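Local coordinates for protein triacylglycerol lipase (Yarrowia lipolytica, PDB 3O0D) that probably hydrolyses triacylglycerols as a secreted, glycosylated lipase of the alpha/beta-hydrolase fold, at residues F59-G70 and L83-V94. Numbering follows the deposited sequence.
Sequences FHDPRLIFDVSG and LVIRGTHSLEDV
Thr88 and Ser69 meet through their hydroxyls where strand 80-87 gives way to a loop, a worked example of side chains adding to a beta sheet's backbone bonds. Ser69 OG donates to Thr88 OG1 at 2.9 Å, and Thr88 OG1 in turn donates to Asp61 O, 2.7 Å away and well above that carbonyl's plane. The hydroxyl is thus held by strand residue Ser69 on one hand and by the loop just after strand 53-60 on the other. With OG1 turned back beside its own backbone N (chi1 -56°), CG2 is thrown out to His60 CE1 at 3.5 Å and to Pro62. Thr88 N adds a nearly straight bond to Asp67 O (2.9 Å, 178°).

Along the strands from these hydroxyls the packing is tight and regular: Ser69 and Arg86 form an antiparallel hydrogen-bonded pair, and Gly70 CA makes a CA-H...O contact with Val84 O at 3.1 Å. Ile85 CG2 nestles against Val68 CB at 3.6 Å, while the Phe59 ring turns its edge to the same methyl.

Toward solvent the side-chain packing is looser: Ile65 CD1 merely rests on His89 CB and Asp93 CB. His89 NE2 still bonds Pro62 O in its ring plane at 2.7 Å, and a water links the two backbones where they pair no longer, donating to Ile65 O and Asp67 O and accepting from His89 N.

Strand 68-75 lies between strands 53-60 and 80-87 at one end of the mixed sheet. Helix 127-150 touches Phe59 and Val68, and helix 163-177, which starts at the probable nucleophile elbow, packs on Ile85 and Val94 as strand 80-87 leads toward helix 91-100.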
# COMPACT_ATOMS: atom_id res chain seq x y z
N PHE A 59 -5.96 12.12 10.16
CA PHE A 59 -6.31 13.10 9.15
C PHE A 59 -7.50 12.55 8.30
O PHE A 59 -7.67 11.32 8.14
CB PHE A 59 -5.09 13.43 8.28
CG PHE A 59 -4.41 12.21 7.63
CD1 PHE A 59 -4.68 11.81 6.31
CD2 PHE A 59 -3.43 11.48 8.36
CE1 PHE A 59 -4.02 10.70 5.70
CE2 PHE A 59 -2.82 10.32 7.76
CZ PHE A 59 -3.08 9.98 6.46
N HIS A 60 -8.34 13.45 7.73
CA HIS A 60 -9.49 12.96 6.98
C HIS A 60 -9.83 14.12 6.02
O HIS A 60 -9.97 15.26 6.52
CB HIS A 60 -10.61 12.63 7.96
CG HIS A 60 -11.98 12.68 7.35
ND1 HIS A 60 -12.62 11.57 6.81
CD2 HIS A 60 -12.86 13.71 7.22
CE1 HIS A 60 -13.80 11.94 6.31
NE2 HIS A 60 -13.97 13.23 6.57
N ASP A 61 -9.87 13.86 4.72
CA ASP A 61 -10.36 14.88 3.76
C ASP A 61 -11.36 14.18 2.82
O ASP A 61 -11.04 13.25 2.13
CB ASP A 61 -9.18 15.52 3.03
CG ASP A 61 -9.56 16.77 2.24
OD1 ASP A 61 -10.78 16.95 2.01
OD2 ASP A 61 -8.66 17.48 1.82
N PRO A 62 -12.64 14.67 2.79
CA PRO A 62 -13.61 14.04 1.91
C PRO A 62 -13.88 14.84 0.63
O PRO A 62 -14.80 14.51 -0.11
CB PRO A 62 -14.87 14.04 2.79
CG PRO A 62 -14.81 15.36 3.59
CD PRO A 62 -13.26 15.56 3.79
N ARG A 63 -13.07 15.84 0.33
CA ARG A 63 -13.48 16.83 -0.71
C ARG A 63 -13.54 16.30 -2.13
O ARG A 63 -14.47 16.69 -2.91
CB ARG A 63 -12.72 18.19 -0.52
CG ARG A 63 -13.35 18.90 0.68
CD ARG A 63 -12.56 20.16 1.08
NE ARG A 63 -11.20 19.84 1.55
CZ ARG A 63 -10.35 20.75 2.00
NH1 ARG A 63 -10.70 22.04 2.03
NH2 ARG A 63 -9.13 20.40 2.39
N LEU A 64 -12.61 15.41 -2.50
CA LEU A 64 -12.44 14.90 -3.86
C LEU A 64 -12.41 13.40 -3.76
O LEU A 64 -12.10 12.86 -2.65
CB LEU A 64 -11.13 15.37 -4.44
CG LEU A 64 -11.06 16.91 -4.48
CD1 LEU A 64 -9.64 17.40 -4.84
CD2 LEU A 64 -12.13 17.45 -5.47
N ILE A 65 -12.75 12.78 -4.90
CA ILE A 65 -12.92 11.32 -4.97
C ILE A 65 -11.61 10.60 -4.66
O ILE A 65 -11.63 9.50 -4.13
CB ILE A 65 -13.50 10.87 -6.34
CG1 ILE A 65 -13.72 9.38 -6.32
CG2 ILE A 65 -12.59 11.21 -7.51
CD1 ILE A 65 -14.86 9.00 -5.35
N PHE A 66 -10.49 11.25 -4.94
CA PHE A 66 -9.18 10.60 -4.59
C PHE A 66 -8.50 11.09 -3.32
O PHE A 66 -7.28 10.80 -3.10
CB PHE A 66 -8.26 10.72 -5.76
CG PHE A 66 -8.61 9.79 -6.88
CD1 PHE A 66 -8.23 8.45 -6.83
CD2 PHE A 66 -9.30 10.25 -7.99
CE1 PHE A 66 -8.54 7.60 -7.84
CE2 PHE A 66 -9.60 9.39 -9.04
CZ PHE A 66 -9.27 8.09 -8.97
N ASP A 67 -9.24 11.75 -2.47
CA ASP A 67 -8.70 12.22 -1.21
C ASP A 67 -8.61 11.06 -0.18
O ASP A 67 -9.23 9.99 -0.36
CB ASP A 67 -9.55 13.30 -0.63
CG ASP A 67 -9.24 14.68 -1.25
OD1 ASP A 67 -8.25 14.84 -2.01
OD2 ASP A 67 -10.00 15.60 -0.89
N VAL A 68 -7.83 11.31 0.87
CA VAL A 68 -7.41 10.25 1.77
C VAL A 68 -7.72 10.56 3.22
O VAL A 68 -7.91 11.74 3.64
CB VAL A 68 -5.88 9.91 1.56
CG1 VAL A 68 -5.57 9.35 0.21
CG2 VAL A 68 -5.06 11.14 1.91
N SER A 69 -7.67 9.54 4.09
CA SER A 69 -7.84 9.69 5.50
C SER A 69 -6.79 8.67 6.08
O SER A 69 -6.25 7.87 5.32
CB SER A 69 -9.18 9.23 5.99
OG SER A 69 -10.23 10.12 5.45
N GLY A 70 -6.58 8.75 7.37
CA GLY A 70 -5.53 7.79 7.90
C GLY A 70 -4.97 8.37 9.16
O GLY A 70 -5.57 9.19 9.88
N LEU A 83 2.80 5.40 9.18
CA LEU A 83 1.86 6.26 8.46
C LEU A 83 0.90 5.27 7.71
O LEU A 83 1.35 4.46 6.96
CB LEU A 83 2.63 7.08 7.43
CG LEU A 83 1.65 7.92 6.54
CD1 LEU A 83 0.76 8.82 7.37
CD2 LEU A 83 2.55 8.75 5.59
N VAL A 84 -0.41 5.44 8.00
CA VAL A 84 -1.37 4.48 7.44
C VAL A 84 -2.40 5.34 6.71
O VAL A 84 -2.85 6.36 7.24
CB VAL A 84 -2.08 3.80 8.57
CG1 VAL A 84 -3.30 2.93 8.04
CG2 VAL A 84 -1.07 2.83 9.34
N ILE A 85 -2.67 4.89 5.48
CA ILE A 85 -3.54 5.74 4.60
C ILE A 85 -4.65 4.86 4.01
O ILE A 85 -4.47 3.67 3.77
CB ILE A 85 -2.76 6.25 3.46
CG1 ILE A 85 -1.36 6.85 3.91
CG2 ILE A 85 -3.58 7.47 2.82
CD1 ILE A 85 -0.34 7.01 2.73
N ARG A 86 -5.80 5.49 3.75
CA ARG A 86 -6.90 4.80 3.10
C ARG A 86 -7.52 5.86 2.17
O ARG A 86 -7.21 7.02 2.28
CB ARG A 86 -7.96 4.34 4.16
CG ARG A 86 -8.35 5.42 5.21
CD ARG A 86 -9.72 5.45 5.81
NE ARG A 86 -10.84 5.25 4.93
CZ ARG A 86 -12.10 5.36 5.35
NH1 ARG A 86 -12.36 5.68 6.62
NH2 ARG A 86 -13.09 5.14 4.51
N GLY A 87 -8.33 5.43 1.25
CA GLY A 87 -9.26 6.39 0.53
C GLY A 87 -10.35 6.85 1.43
O GLY A 87 -10.96 6.08 2.19
N THR A 88 -10.71 8.17 1.36
CA THR A 88 -11.80 8.60 2.14
C THR A 88 -13.19 8.09 1.66
O THR A 88 -14.05 7.72 2.52
CB THR A 88 -11.88 10.16 2.19
OG1 THR A 88 -10.60 10.65 2.67
CG2 THR A 88 -13.00 10.61 3.20
N HIS A 89 -13.38 8.11 0.36
CA HIS A 89 -14.66 7.73 -0.22
C HIS A 89 -14.86 6.20 -0.22
O HIS A 89 -13.90 5.42 0.04
CB HIS A 89 -14.82 8.42 -1.58
CG HIS A 89 -15.17 9.87 -1.39
ND1 HIS A 89 -16.45 10.28 -1.12
CD2 HIS A 89 -14.39 11.00 -1.36
CE1 HIS A 89 -16.46 11.59 -0.91
NE2 HIS A 89 -15.22 12.05 -1.02
N SER A 90 -16.12 5.78 -0.34
CA SER A 90 -16.43 4.36 -0.35
C SER A 90 -15.60 3.59 -1.37
O SER A 90 -15.30 4.03 -2.49
CB SER A 90 -17.97 4.16 -0.59
OG SER A 90 -18.26 4.21 -1.99
N LEU A 91 -15.24 2.35 -0.99
CA LEU A 91 -14.50 1.53 -1.92
C LEU A 91 -15.23 1.41 -3.24
O LEU A 91 -14.59 1.48 -4.26
CB LEU A 91 -14.27 0.12 -1.30
CG LEU A 91 -13.44 0.15 -0.03
CD1 LEU A 91 -13.54 -1.21 0.67
CD2 LEU A 91 -11.95 0.42 -0.44
N GLU A 92 -16.57 1.25 -3.23
CA GLU A 92 -17.30 1.09 -4.47
C GLU A 92 -17.12 2.30 -5.38
O GLU A 92 -16.82 2.16 -6.58
CB GLU A 92 -18.81 0.93 -4.22
CG GLU A 92 -19.13 -0.45 -3.92
N ASP A 93 -17.26 3.48 -4.80
CA ASP A 93 -17.08 4.73 -5.60
C ASP A 93 -15.66 4.90 -6.14
O ASP A 93 -15.45 5.25 -7.33
CB ASP A 93 -17.47 6.00 -4.85
CG ASP A 93 -18.98 6.05 -4.43
OD1 ASP A 93 -19.83 5.18 -4.83
OD2 ASP A 93 -19.29 6.96 -3.64
N VAL A 94 -14.66 4.70 -5.26
CA VAL A 94 -13.31 4.84 -5.72
C VAL A 94 -12.96 3.79 -6.80
O VAL A 94 -12.34 4.13 -7.82
CB VAL A 94 -12.39 4.77 -4.48
CG1 VAL A 94 -10.95 4.84 -4.98
CG2 VAL A 94 -12.72 5.95 -3.58
O HOH W 1 -11.39 8.89 -1.57